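Local coordinates for conserved protein (Methanothermobacter thermautotrophicus, PDB 1T57) that is of unknown function but binds flavin mononucleotide and magnesium ions, in a fold related to the alpha/beta domain of pyruvate kinase, at residues V148-E151 and I152-A156; G127-P131 and V132-A136; M155-A159 and G160-V164. All blocks are in the same frame, centred on the assembly; numbering follows the deposited sequence.

Contact 1. Residues V148-E151 and I152-A156; sequences VCVE and IAIMA. With FMN (flavin mononucleotide), chain E.
E151 and the selenomethionine M155 sit one helical turn apart and slant across each other beside the dimethylbenzene end of the flavin. From its CB, which lies 3.0 Å from I152 N, the E151 chain runs out extended: CG stands opposite the backbone N (chi1 -174°) and the next bond keeps the same line. CG comes implausibly near M155 CE in the model, so the meeting of these two atoms is doubtful. Beyond CD the carboxylate divides its oxygens. OE2 reaches 3.6 Å from FMN C6 and also makes a salt bridge with K147, an FMN-binding residue, while OE1 accepts a hydrogen bond from L115 N. Two partners thus restrain the rotation of this buried carboxylate. M155 keeps CG beside its backbone N (chi1 -52°), and the extended bond that follows carries SE to 3.9 Å from the flavin methyl C7M.

Both residues belong to helix 144-158, which packs against the central mixed sheet through I152 on strand 54-58 and C149 and A153 on strand 180-185. Its alpha-helical hydrogen bonding runs through I154 N to V150 O (2.9 Å) and M155 N to E151 O (3.1 Å). One turn before I152, V148 turns CG1 over the flavin, 3.7 Å from C4A and 3.6 Å from the ribityl O2'. On another side of the helix V150 and I154 lie alongside each other, and I154 also packs on V118 of a second subunit.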
loop_
_atom_site.group_PDB
_atom_site.type_symbol
_atom_site.label_atom_id
_atom_site.label_comp_id
_atom_site.label_asym_id
_atom_site.label_seq_id
_atom_site.Cartn_x
_atom_site.Cartn_y
_atom_site.Cartn_z
ATOM N N VAL A 148 -9.459 19.309 -8.765
ATOM C CA VAL A 148 -8.790 19.515 -10.052
ATOM C C VAL A 148 -7.839 20.664 -9.958
ATOM O O VAL A 148 -6.796 20.665 -10.609
ATOM C CB VAL A 148 -9.775 19.708 -11.275
ATOM C CG1 VAL A 148 -11.131 19.147 -10.961
ATOM C CG2 VAL A 148 -9.820 21.125 -11.719
ATOM N N CYS A 149 -8.194 21.613 -9.102
ATOM C CA CYS A 149 -7.375 22.786 -8.877
ATOM C C CYS A 149 -5.950 22.459 -8.477
ATOM O O CYS A 149 -5.040 23.000 -9.098
ATOM C CB CYS A 149 -8.023 23.713 -7.836
ATOM S SG CYS A 149 -9.109 24.972 -8.575
ATOM N N VAL A 150 -5.723 21.593 -7.475
ATOM C CA VAL A 150 -4.331 21.293 -7.147
ATOM C C VAL A 150 -3.771 20.386 -8.235
ATOM O O VAL A 150 -2.627 20.552 -8.674
ATOM C CB VAL A 150 -4.131 20.620 -5.709
ATOM C CG1 VAL A 150 -5.368 20.718 -4.908
ATOM C CG2 VAL A 150 -3.675 19.202 -5.823
ATOM N N GLU A 151 -4.593 19.447 -8.696
ATOM C CA GLU A 151 -4.161 18.511 -9.725
ATOM C C GLU A 151 -3.600 19.194 -10.969
ATOM O O GLU A 151 -2.513 18.865 -11.447
ATOM C CB GLU A 151 -5.317 17.599 -10.131
ATOM C CG GLU A 151 -4.872 16.507 -11.103
ATOM C CD GLU A 151 -5.935 15.455 -11.392
ATOM O OE1 GLU A 151 -5.576 14.256 -11.428
ATOM O OE2 GLU A 151 -7.118 15.806 -11.599
ATOM N N ILE A 152 -4.355 20.128 -11.527
ATOM C CA ILE A 152 -3.854 20.799 -12.711
ATOM C C ILE A 152 -2.668 21.694 -12.302
ATOM O O ILE A 152 -1.787 21.983 -13.116
ATOM C CB ILE A 152 -4.990 21.622 -13.456
ATOM C CG1 ILE A 152 -5.754 22.538 -12.499
ATOM C CG2 ILE A 152 -6.043 20.689 -14.038
ATOM C CD1 ILE A 152 -6.624 23.574 -13.203
ATOM N N ALA A 153 -2.614 22.104 -11.039
ATOM C CA ALA A 153 -1.497 22.955 -10.622
ATOM C C ALA A 153 -0.204 22.153 -10.728
ATOM O O ALA A 153 0.783 22.636 -11.255
ATOM C CB ALA A 153 -1.710 23.508 -9.164
ATOM N N ILE A 154 -0.247 20.912 -10.250
ATOM C CA ILE A 154 0.883 19.995 -10.303
ATOM C C ILE A 154 1.273 19.696 -11.761
ATOM O O ILE A 154 2.424 19.807 -12.148
ATOM C CB ILE A 154 0.530 18.667 -9.561
ATOM C CG1 ILE A 154 0.466 18.899 -8.055
ATOM C CG2 ILE A 154 1.533 17.631 -9.863
ATOM C CD1 ILE A 154 -0.271 17.817 -7.283
HETATM N N MSE A 155 0.308 19.316 -12.569
HETATM C CA MSE A 155 0.603 19.027 -13.965
HETATM C C MSE A 155 1.292 20.205 -14.685
HETATM O O MSE A 155 2.280 20.031 -15.386
HETATM C CB MSE A 155 -0.693 18.677 -14.688
HETATM C CG MSE A 155 -1.506 17.595 -13.989
HETATM SE SE MSE A 155 -3.224 17.228 -14.882
HETATM C CE MSE A 155 -4.446 17.974 -13.659
ATOM N N ALA A 156 0.751 21.400 -14.511
ATOM C CA ALA A 156 1.295 22.579 -15.175
ATOM C C ALA A 156 2.713 22.874 -14.722
ATOM O O ALA A 156 3.538 23.297 -15.526
ATOM C CB ALA A 156 0.392 23.788 -14.931
HETATM N N1 FMN E . -14.240 17.427 -13.439
HETATM C C2 FMN E . -14.761 16.770 -12.331
HETATM O O2 FMN E . -15.888 17.014 -11.943
HETATM N N3 FMN E . -14.016 15.951 -11.526
HETATM C C4 FMN E . -12.751 15.587 -11.908
HETATM O O4 FMN E . -12.048 14.945 -11.117
HETATM C C4A FMN E . -12.189 16.253 -13.000
HETATM N N5 FMN E . -10.901 15.961 -13.388
HETATM C C5A FMN E . -10.277 16.813 -14.268
HETATM C C6 FMN E . -8.975 16.512 -14.630
HETATM C C7 FMN E . -8.330 17.236 -15.594
HETATM C C7M FMN E . -6.954 16.785 -15.960
HETATM C C8 FMN E . -9.101 17.929 -16.520
HETATM C C8M FMN E . -8.450 18.646 -17.690
HETATM C C9 FMN E . -10.425 18.217 -16.193
HETATM C C9A FMN E . -11.006 17.746 -15.012
HETATM N N10 FMN E . -12.391 17.840 -14.812
HETATM C C10 FMN E . -12.924 17.222 -13.709
HETATM C "C1'" FMN E . -13.268 18.793 -15.596
HETATM C "C2'" FMN E . -12.997 20.200 -15.141
HETATM O "O2'" FMN E . -13.131 20.244 -13.716
HETATM C "C3'" FMN E . -14.000 21.165 -15.732
HETATM O "O3'" FMN E . -15.304 20.769 -15.433
HETATM C "C4'" FMN E . -13.831 21.699 -17.164
HETATM O "O4'" FMN E . -14.777 22.738 -17.243
HETATM C "C5'" FMN E . -14.217 20.960 -18.427
HETATM O "O5'" FMN E . -14.090 21.971 -19.403
HETATM P P FMN E . -15.150 22.449 -20.514
HETATM O O1P FMN E . -14.387 23.278 -21.488
HETATM O O2P FMN E . -16.311 23.275 -19.926
HETATM O O3P FMN E . -15.675 21.174 -21.186
#

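Contact 2. Residues G127-P131 and V132-A136; sequences GGVTP and VEIMA
T130 and E133 make the tight part of this contact, where the chain enters helix 131-139. E133 folds back over the first turn, CG beside its own backbone N and opposite the carbonyl carbon (chi1 -67°), and OE1 takes the N-H of T130 at 2.8 Å in a nearly straight bond (167°) that arrives almost along the C-O axis. The hydroxyl OG1 of T130 donates to the same OE1 at 3.0 Å, from well above the carboxylate plane. S123 OG is a third partner, so three groups grip one carboxylate oxygen and fix the turn of the carboxylate. The T130 N-H to E133 OE1 bond resembles one half of a capping box. In place of the usual second half, the threonine hydroxyl turns to the carboxylate. Alongside, V132 CG1 rests 3.4 Å from T130 OG1, the two side chains pointing the same way. P131 contributes its carbonyl to the start of the helix: P131 O accepts a bond from I134 N at 3.1 Å, the donor far above the carbonyl plane.

The looser features are two weak backbone bonds, E133 N to T130 O (3.2 Å) and M135 N to P131 O (3.5 Å). V129 and P131 form a partly exposed side. There V129 crosses the buried I134 at about a right angle, I134 CD1 lying 3.6 Å from V129 CB, while P131 directs its CB away from the following turn.

Within its own subunit the turn follows helix 118-126, whose S123 and R120 meet T130 and E133. Its apolar side faces other copies of the protein, with V129 on F126 of the third subunit and P131 on P131 of the second and on I134 of the fourth.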
loop_
_atom_site.group_PDB
_atom_site.type_symbol
_atom_site.label_atom_id
_atom_site.label_comp_id
_atom_site.label_asym_id
_atom_site.label_seq_id
_atom_site.Cartn_x
_atom_site.Cartn_y
_atom_site.Cartn_z
ATOM N N GLY A 127 -8.653 -3.273 -8.716
ATOM C CA GLY A 127 -9.640 -2.821 -7.751
ATOM C C GLY A 127 -9.451 -1.898 -6.547
ATOM O O GLY A 127 -10.276 -0.996 -6.371
ATOM N N GLY A 128 -8.441 -2.084 -5.704
ATOM C CA GLY A 128 -8.320 -1.209 -4.538
ATOM C C GLY A 128 -8.042 0.248 -4.889
ATOM O O GLY A 128 -8.703 0.819 -5.762
ATOM N N VAL A 129 -7.079 0.854 -4.196
ATOM C CA VAL A 129 -6.675 2.229 -4.467
ATOM C C VAL A 129 -5.207 2.385 -4.204
ATOM O O VAL A 129 -4.668 1.763 -3.284
ATOM C CB VAL A 129 -7.362 3.307 -3.577
ATOM C CG1 VAL A 129 -8.465 3.956 -4.351
ATOM C CG2 VAL A 129 -7.836 2.730 -2.257
ATOM N N THR A 130 -4.559 3.231 -4.999
ATOM C CA THR A 130 -3.139 3.498 -4.818
ATOM C C THR A 130 -3.065 4.768 -3.965
ATOM O O THR A 130 -4.029 5.516 -3.878
ATOM C CB THR A 130 -2.481 3.724 -6.152
ATOM O OG1 THR A 130 -2.979 4.942 -6.709
ATOM C CG2 THR A 130 -2.815 2.587 -7.089
ATOM N N PRO A 131 -1.918 5.033 -3.331
ATOM C CA PRO A 131 -1.784 6.226 -2.489
ATOM C C PRO A 131 -2.204 7.573 -3.108
ATOM O O PRO A 131 -2.924 8.352 -2.489
ATOM C CB PRO A 131 -0.306 6.176 -2.087
ATOM C CG PRO A 131 -0.052 4.686 -2.041
ATOM C CD PRO A 131 -0.664 4.264 -3.335
ATOM N N VAL A 132 -1.753 7.840 -4.325
ATOM C CA VAL A 132 -2.076 9.087 -4.989
ATOM C C VAL A 132 -3.571 9.293 -5.197
ATOM O O VAL A 132 -4.043 10.427 -5.063
ATOM C CB VAL A 132 -1.297 9.208 -6.328
ATOM C CG1 VAL A 132 -1.258 7.859 -7.009
ATOM C CG2 VAL A 132 -1.928 10.245 -7.229
ATOM N N GLU A 133 -4.318 8.225 -5.497
ATOM C CA GLU A 133 -5.781 8.338 -5.701
ATOM C C GLU A 133 -6.533 8.737 -4.416
ATOM O O GLU A 133 -7.637 9.288 -4.489
ATOM C CB GLU A 133 -6.378 7.022 -6.231
ATOM C CG GLU A 133 -5.941 6.627 -7.647
ATOM C CD GLU A 133 -6.281 5.167 -8.014
ATOM O OE1 GLU A 133 -5.807 4.244 -7.314
ATOM O OE2 GLU A 133 -7.016 4.946 -9.009
ATOM N N ILE A 134 -5.942 8.442 -3.252
ATOM C CA ILE A 134 -6.540 8.792 -1.972
ATOM C C ILE A 134 -6.430 10.303 -1.770
ATOM O O ILE A 134 -7.341 10.935 -1.231
ATOM C CB ILE A 134 -5.853 8.053 -0.785
ATOM C CG1 ILE A 134 -6.418 6.651 -0.643
ATOM C CG2 ILE A 134 -6.057 8.813 0.520
ATOM C CD1 ILE A 134 -5.666 5.625 -1.396
HETATM N N MSE A 135 -5.321 10.882 -2.204
HETATM C CA MSE A 135 -5.133 12.325 -2.103
HETATM C C MSE A 135 -6.290 13.023 -2.802
HETATM O O MSE A 135 -6.824 14.012 -2.312
HETATM C CB MSE A 135 -3.836 12.728 -2.776
HETATM C CG MSE A 135 -2.571 12.405 -1.983
HETATM SE SE MSE A 135 -0.968 12.860 -2.979
HETATM C CE MSE A 135 -0.981 14.778 -2.699
ATOM N N ALA A 136 -6.692 12.475 -3.943
ATOM C CA ALA A 136 -7.780 13.051 -4.715
ATOM C C ALA A 136 -9.154 12.924 -4.038
ATOM O O ALA A 136 -9.904 13.900 -3.998
ATOM C CB ALA A 136 -7.818 12.424 -6.096
#

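Contact 3. Residues M155-A159 and G160-V164; sequences MAADA and GLIPV
A156, A157, G160 and L161 close the C-terminal end of helix 144-158 in a Schellman motif. Its two backbone bonds run from L161 N to A156 O (2.8 Å) and from G160 N to A157 O (2.7 Å), the latter with its donor well above the carbonyl plane. G160 reverses the chain with a positive phi of 79°. A156 O accepts a second, longer bond from I162 N at 3.3 Å, so the last turn also holds the outgoing loop. One water extends this polar network by donating to both A157 O and I162 O.

Apolar contacts line the same junction. I162 places CG1 between its backbone N and carbonyl carbon (chi1 67°), 3.5 Å from A156 CB, and the extended chi2 (-176°) then carries CD1 to a tight 3.3 Å from the same CB. A157 CB meets V164 CG1 at 3.5 Å, again close, and A159 CB lies 3.8 Å from L161 CG.

The helix end rests A156 on V56 of strand 54-58. The loop heads for strand 168-172 along the sheet: L161 packs on Y109 of strand 107-109, L161 and I162 both on V77 of strand 75-79, and P163 on N54 of strand 54-58, while V164 touches G89 of the second subunit.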
loop_
_atom_site.group_PDB
_atom_site.type_symbol
_atom_site.label_atom_id
_atom_site.label_comp_id
_atom_site.label_asym_id
_atom_site.label_seq_id
_atom_site.Cartn_x
_atom_site.Cartn_y
_atom_site.Cartn_z
HETATM N N MSE A 155 0.308 19.316 -12.569
HETATM C CA MSE A 155 0.603 19.027 -13.965
HETATM C C MSE A 155 1.292 20.205 -14.685
HETATM O O MSE A 155 2.280 20.031 -15.386
HETATM C CB MSE A 155 -0.693 18.677 -14.688
HETATM C CG MSE A 155 -1.506 17.595 -13.989
HETATM SE SE MSE A 155 -3.224 17.228 -14.882
HETATM C CE MSE A 155 -4.446 17.974 -13.659
ATOM N N ALA A 156 0.751 21.400 -14.511
ATOM C CA ALA A 156 1.295 22.579 -15.175
ATOM C C ALA A 156 2.713 22.874 -14.722
ATOM O O ALA A 156 3.538 23.297 -15.526
ATOM C CB ALA A 156 0.392 23.788 -14.931
ATOM N N ALA A 157 2.990 22.660 -13.437
ATOM C CA ALA A 157 4.327 22.883 -12.907
ATOM C C ALA A 157 5.308 21.928 -13.558
ATOM O O ALA A 157 6.341 22.344 -14.088
ATOM C CB ALA A 157 4.349 22.663 -11.451
ATOM N N ASP A 158 4.987 20.640 -13.504
ATOM C CA ASP A 158 5.846 19.619 -14.090
ATOM C C ASP A 158 6.047 19.857 -15.595
ATOM O O ASP A 158 7.091 19.539 -16.145
ATOM C CB ASP A 158 5.266 18.214 -13.830
ATOM C CG ASP A 158 5.371 17.785 -12.353
ATOM O OD1 ASP A 158 4.876 16.686 -12.023
ATOM O OD2 ASP A 158 5.931 18.540 -11.520
ATOM N N ALA A 159 5.064 20.429 -16.269
ATOM C CA ALA A 159 5.244 20.671 -17.692
ATOM C C ALA A 159 6.133 21.893 -17.883
ATOM O O ALA A 159 6.612 22.174 -18.982
ATOM C CB ALA A 159 3.918 20.892 -18.352
ATOM N N GLY A 160 6.363 22.613 -16.796
ATOM C CA GLY A 160 7.178 23.800 -16.892
ATOM C C GLY A 160 6.318 24.908 -17.453
ATOM O O GLY A 160 6.817 25.928 -17.926
ATOM N N LEU A 161 5.008 24.719 -17.395
ATOM C CA LEU A 161 4.119 25.727 -17.929
ATOM C C LEU A 161 3.775 26.824 -16.936
ATOM O O LEU A 161 3.347 27.897 -17.337
ATOM C CB LEU A 161 2.862 25.079 -18.502
ATOM C CG LEU A 161 3.159 24.288 -19.777
ATOM C CD1 LEU A 161 1.860 23.728 -20.418
ATOM C CD2 LEU A 161 3.862 25.231 -20.742
ATOM N N ILE A 162 3.913 26.548 -15.644
ATOM C CA ILE A 162 3.693 27.579 -14.624
ATOM C C ILE A 162 4.774 27.422 -13.547
ATOM O O ILE A 162 5.416 26.367 -13.446
ATOM C CB ILE A 162 2.315 27.509 -13.973
ATOM C CG1 ILE A 162 2.196 26.230 -13.148
ATOM C CG2 ILE A 162 1.268 27.655 -15.016
ATOM C CD1 ILE A 162 0.856 26.000 -12.541
ATOM N N PRO A 163 5.004 28.471 -12.743
ATOM C CA PRO A 163 6.011 28.482 -11.667
ATOM C C PRO A 163 5.563 27.794 -10.396
ATOM O O PRO A 163 4.379 27.659 -10.162
ATOM C CB PRO A 163 6.220 29.969 -11.400
ATOM C CG PRO A 163 4.849 30.510 -11.627
ATOM C CD PRO A 163 4.349 29.788 -12.852
ATOM N N VAL A 164 6.520 27.405 -9.564
ATOM C CA VAL A 164 6.239 26.766 -8.279
ATOM C C VAL A 164 6.895 27.710 -7.287
ATOM O O VAL A 164 7.097 27.402 -6.101
ATOM C CB VAL A 164 6.908 25.401 -8.217
ATOM C CG1 VAL A 164 6.433 24.570 -9.391
ATOM C CG2 VAL A 164 8.433 25.543 -8.261
HETATM O O HOH W 1 7.728 25.019 -13.584
#

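How the contacts relate
Contacts 1 and 3 are successive parts of helix 144-158, sharing M155 and A156, with centres about 9 Å apart. They touch where I162 CD1 packs 3.6 Å from A153 O. The shared M155 touches the flavin, while the side chain of A156 stands about 10 Å from it. Contact 2 precedes both, at the start of helix 131-139; its centre is about 16 Å from that of contact 1 and about 23 Å from that of contact 3, and it touches neither. Its E133 side chain comes within about 11 Å of FMN and about 7 Å of that of R140, which binds the cofactor. Contacts 2 and 3 both meet the second subunit.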